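Local coordinates for yfhH hypothetical protein (Bacillus subtilis, PDB 1SF9) that is of unknown function but forms a homodimer and is possibly a transcriptional regulator, at residues S30-P34 with H35-T39; N58-A61 with V62-K66. One frame throughout, in Å; residues are numbered along the deposited sequence.

From the N terminus, the chain runs down helix 17-30 and turns through a short loop into helix 34-53. Interaction 1 (30-34 with 35-39) closes that loop by capping the start of the second helix. The chain then follows helix 34-53 to its end, turns back and enters helix 57-74, whose first turns hold interaction 2 (58-61 with 62-66). The two contacts are in series, neither nested nor crossed, with centres about 19 Å apart and nearest atoms about 8 Å apart. Helices 34-53 and 57-74 join them, since each contact has a buried leucine packed against the partner helix. The antiparallel sheet follows later in the chain.

Interaction 1. Residues S30-P34 with H35-T39; sequences SQMTP and HELNT
A capping box between Thr33 and Glu36 starts helix 34-53. Thr33 occupies the N-cap, and its OG1 accepts from Glu36 N at 3.0 Å. This hydroxyl reaches the first turn because chi1 of 67° sets it between the backbone N and the carbonyl carbon of Thr33. The reciprocal bond runs from Thr33 N to Glu36 OE2, 2.9 Å long and nearly straight at 169°; it meets the anti side of the carboxylate, 34° out of its plane. CG of Glu36 lies beside its own backbone N, and the extended chain beyond it carries the carboxylate back past Thr33 OG1. One water donates both to Glu36 OE2 and to Gln31 O, so OE2 accepts two bonds, which should help fix the rotation of the carboxylate and link it to the preceding loop. The first backbone bonds of the helix follow, from Leu37 N to Thr33 O (2.9 Å) and from Asn38 N to Pro34 O (2.9 Å). Pro34, lacking an N-H, fits the first position of the helix, where no such donor is needed.

On the apolar side, the side chain of Met32 crosses that of Leu37 at a slant, with Met32 CB 3.9 Å from Leu37 CG; in one of two conformers of Met32, SD lies 3.7 Å from Leu37 CD2. Leu37 is buried, and it also packs on Tyr73 and Leu74 of helix 57-74. Cutting Leu37 back to an alanine would remove CG and both methyls, and would probably open a gap between Met32 and Tyr73. Met32, just before the N-cap, thus meets Leu37 inside the helix, the hydrophobic staple that commonly accompanies a capping box at a helix N terminus.

Interaction 2. Residues N58-A61 with V62-K66; sequences NELA and VLERK
Arg65 folds back over Ala61, one turn earlier in helix 57-74, which pairs with helix 34-53 as a helical hairpin. Arg65 CB lies 3.6 Å from Ala61 O, and Arg65 CG is slightly nearer to the same oxygen at 3.5 Å. A bend at chi3 (-66°) then turns the chain back toward the N-terminal end of the helix. NE and CZ pass Ala61 O in van der Waals contact, placing this oxygen over one face of the guanidinium, offset toward the rim, while Arg65 N donates to it at 2.9 Å. At the tip, Arg65 NH2 comes to 3.5 Å from Ala61 CB.

On the side facing helix 34-53, Leu63, which is buried, packs on Leu44 and Lys47. In one of two conformers of Glu59, the carboxylate crosses over the branch of Leu63. Leu60 and Glu64 lie alongside one another, pointing the same way, and both touch Ala48; Leu60 CD1 is 3.7 Å from Glu64 OE2, and nearer the backbone Glu64 CG rests 3.3 Å from Leu60 O.

Interaction 1. Residues S30-P34 with H35-T39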
loop_
_atom_site.group_PDB
_atom_site.type_symbol
_atom_site.label_atom_id
_atom_site.label_comp_id
_atom_site.label_asym_id
_atom_site.label_seq_id
_atom_site.Cartn_x
_atom_site.Cartn_y
_atom_site.Cartn_z
ATOM N N SER A 30 5.019 8.698 7.875
ATOM C CA SER A 30 6.426 8.960 7.581
ATOM C C SER A 30 7.209 9.398 8.811
ATOM O O SER A 30 8.428 9.313 8.829
ATOM C CB SER A 30 6.562 10.032 6.501
ATOM O OG SER A 30 6.210 11.327 6.987
ATOM N N GLN A 31 6.497 9.856 9.832
ATOM C CA GLN A 31 7.145 10.342 11.047
ATOM C C GLN A 31 7.043 9.364 12.214
ATOM O O GLN A 31 7.592 9.609 13.293
ATOM C CB GLN A 31 6.529 11.688 11.431
ATOM C CG GLN A 31 6.769 12.781 10.386
ATOM C CD GLN A 31 5.974 14.038 10.659
ATOM O OE1 GLN A 31 4.747 14.057 10.537
ATOM N NE2 GLN A 31 6.670 15.102 11.040
ATOM N N MET A 32 6.361 8.247 11.984
ATOM C CA MET A 32 6.198 7.235 13.020
ATOM C C MET A 32 7.388 6.302 13.174
ATOM O O MET A 32 8.096 5.973 12.211
ATOM C CB MET A 32 4.975 6.349 12.741
ATOM C CG MET A 32 3.632 6.947 13.065
ATOM S SD MET A 32 2.362 5.707 12.699
ATOM C CE MET A 32 0.840 6.652 13.014
ATOM N N THR A 33 7.600 5.870 14.409
ATOM C CA THR A 33 8.631 4.894 14.712
ATOM C C THR A 33 8.054 3.518 14.349
ATOM O O THR A 33 6.836 3.376 14.186
ATOM C CB THR A 33 8.906 4.879 16.216
ATOM O OG1 THR A 33 7.747 4.376 16.912
ATOM C CG2 THR A 33 9.185 6.284 16.702
ATOM N N PRO A 34 8.906 2.486 14.229
ATOM C CA PRO A 34 8.375 1.161 13.896
ATOM C C PRO A 34 7.340 0.688 14.921
ATOM O O PRO A 34 6.334 0.068 14.570
ATOM C CB PRO A 34 9.624 0.291 13.876
ATOM C CG PRO A 34 10.642 1.241 13.314
ATOM C CD PRO A 34 10.377 2.499 14.091
ATOM N N HIS A 35 7.579 0.985 16.195
ATOM C CA HIS A 35 6.633 0.577 17.222
ATOM C C HIS A 35 5.290 1.278 16.998
ATOM O O HIS A 35 4.223 0.649 17.108
ATOM C CB HIS A 35 7.165 0.900 18.623
ATOM C CG HIS A 35 6.222 0.518 19.717
ATOM N ND1 HIS A 35 5.804 -0.782 19.918
ATOM C CD2 HIS A 35 5.585 1.262 20.652
ATOM C CE1 HIS A 35 4.953 -0.820 20.926
ATOM N NE2 HIS A 35 4.802 0.410 21.390
ATOM N N GLU A 36 5.329 2.570 16.677
ATOM C CA GLU A 36 4.089 3.293 16.428
ATOM C C GLU A 36 3.355 2.737 15.205
ATOM O O GLU A 36 2.127 2.685 15.199
ATOM C CB GLU A 36 4.357 4.795 16.261
ATOM C CG GLU A 36 4.765 5.459 17.594
ATOM C CD GLU A 36 5.419 6.824 17.422
ATOM O OE1 GLU A 36 5.499 7.574 18.427
ATOM O OE2 GLU A 36 5.868 7.145 16.298
ATOM N N LEU A 37 4.093 2.322 14.175
ATOM C CA LEU A 37 3.448 1.757 12.980
ATOM C C LEU A 37 2.793 0.426 13.340
ATOM O O LEU A 37 1.679 0.126 12.923
ATOM C CB LEU A 37 4.482 1.537 11.864
ATOM C CG LEU A 37 4.866 2.813 11.137
ATOM C CD1 LEU A 37 6.140 2.620 10.330
ATOM C CD2 LEU A 37 3.690 3.232 10.263
ATOM N N ASN A 38 3.490 -0.376 14.145
ATOM C CA ASN A 38 2.916 -1.654 14.546
ATOM C C ASN A 38 1.644 -1.437 15.361
ATOM O O ASN A 38 0.696 -2.203 15.224
ATOM C CB ASN A 38 3.909 -2.470 15.377
ATOM C CG ASN A 38 5.030 -3.043 14.544
ATOM O OD1 ASN A 38 4.810 -3.532 13.447
ATOM N ND2 ASN A 38 6.244 -3.006 15.080
ATOM N N THR A 39 1.634 -0.419 16.221
ATOM C CA THR A 39 0.445 -0.119 17.035
ATOM C C THR A 39 -0.704 0.294 16.114
ATOM O O THR A 39 -1.831 -0.151 16.268
ATOM C CB THR A 39 0.740 1.003 18.040
ATOM O OG1 THR A 39 1.774 0.558 18.924
ATOM C CG2 THR A 39 -0.493 1.335 18.863
HETATM O O HOH W 1 7.438 9.738 16.323
#

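Interaction 2. Residues N58-A61 with V62-K66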
loop_
_atom_site.group_PDB
_atom_site.type_symbol
_atom_site.label_atom_id
_atom_site.label_comp_id
_atom_site.label_asym_id
_atom_site.label_seq_id
_atom_site.Cartn_x
_atom_site.Cartn_y
_atom_site.Cartn_z
ATOM N N ASN A 58 -17.514 -2.278 2.335
ATOM C CA ASN A 58 -16.943 -0.992 1.932
ATOM C C ASN A 58 -15.908 -0.556 2.963
ATOM O O ASN A 58 -14.740 -0.297 2.622
ATOM C CB ASN A 58 -18.040 0.072 1.826
ATOM C CG ASN A 58 -18.915 0.147 3.069
ATOM O OD1 ASN A 58 -19.610 -0.816 3.417
ATOM N ND2 ASN A 58 -18.889 1.296 3.746
ATOM N N GLU A 59 -16.347 -0.481 4.219
ATOM C CA GLU A 59 -15.458 -0.080 5.304
ATOM C C GLU A 59 -14.270 -1.026 5.465
ATOM O O GLU A 59 -13.144 -0.577 5.711
ATOM C CB GLU A 59 -16.214 0.018 6.628
ATOM C CG GLU A 59 -15.341 0.582 7.705
ATOM C CD GLU A 59 -14.725 1.910 7.294
ATOM O OE1 GLU A 59 -13.683 2.285 7.863
ATOM O OE2 GLU A 59 -15.289 2.579 6.398
ATOM N N LEU A 60 -14.505 -2.330 5.337
ATOM C CA LEU A 60 -13.408 -3.274 5.445
ATOM C C LEU A 60 -12.361 -2.905 4.395
ATOM O O LEU A 60 -11.167 -2.915 4.668
ATOM C CB LEU A 60 -13.884 -4.714 5.205
ATOM C CG LEU A 60 -12.849 -5.824 5.055
ATOM C CD1 LEU A 60 -11.966 -5.884 6.330
ATOM C CD2 LEU A 60 -13.560 -7.184 4.842
ATOM N N ALA A 61 -12.813 -2.562 3.192
ATOM C CA ALA A 61 -11.869 -2.231 2.132
ATOM C C ALA A 61 -11.083 -0.956 2.432
ATOM O O ALA A 61 -9.889 -0.893 2.160
ATOM C CB ALA A 61 -12.615 -2.100 0.780
ATOM N N VAL A 62 -11.748 0.045 2.990
ATOM C CA VAL A 62 -11.062 1.298 3.336
ATOM C C VAL A 62 -9.971 1.010 4.370
ATOM O O VAL A 62 -8.848 1.482 4.240
ATOM C CB VAL A 62 -12.058 2.312 3.933
ATOM C CG1 VAL A 62 -11.321 3.488 4.558
ATOM C CG2 VAL A 62 -12.987 2.812 2.854
ATOM N N LEU A 63 -10.308 0.215 5.381
ATOM C CA LEU A 63 -9.347 -0.134 6.436
ATOM C C LEU A 63 -8.205 -0.954 5.866
ATOM O O LEU A 63 -7.054 -0.716 6.199
ATOM C CB LEU A 63 -10.040 -0.928 7.551
ATOM C CG LEU A 63 -10.985 -0.071 8.404
ATOM C CD1 LEU A 63 -11.954 -0.971 9.181
ATOM C CD2 LEU A 63 -10.153 0.779 9.377
ATOM N N GLU A 64 -8.501 -1.907 4.975
ATOM C CA GLU A 64 -7.415 -2.726 4.434
ATOM C C GLU A 64 -6.496 -1.904 3.547
ATOM O O GLU A 64 -5.315 -2.173 3.499
ATOM C CB GLU A 64 -7.943 -3.932 3.654
ATOM C CG GLU A 64 -8.650 -4.975 4.557
ATOM C CD GLU A 64 -7.737 -5.607 5.585
ATOM O OE1 GLU A 64 -6.505 -5.593 5.391
ATOM O OE2 GLU A 64 -8.262 -6.138 6.597
ATOM N N ARG A 65 -7.021 -0.911 2.841
ATOM C CA ARG A 65 -6.106 -0.089 2.055
ATOM C C ARG A 65 -5.178 0.691 2.991
ATOM O O ARG A 65 -4.013 0.901 2.655
ATOM C CB ARG A 65 -6.861 0.860 1.128
ATOM C CG ARG A 65 -7.433 0.080 -0.065
ATOM C CD ARG A 65 -8.038 0.960 -1.152
ATOM N NE ARG A 65 -9.231 1.694 -0.746
ATOM C CZ ARG A 65 -10.476 1.216 -0.825
ATOM N NH1 ARG A 65 -11.499 1.967 -0.449
ATOM N NH2 ARG A 65 -10.699 -0.020 -1.260
ATOM N N LYS A 66 -5.695 1.152 4.132
ATOM C CA LYS A 66 -4.840 1.863 5.088
ATOM C C LYS A 66 -3.780 0.930 5.664
ATOM O O LYS A 66 -2.633 1.332 5.863
ATOM C CB LYS A 66 -5.656 2.457 6.231
ATOM C CG LYS A 66 -6.549 3.573 5.782
ATOM C CD LYS A 66 -7.236 4.248 6.940
ATOM C CE LYS A 66 -8.057 5.435 6.448
ATOM N NZ LYS A 66 -7.172 6.557 6.031
#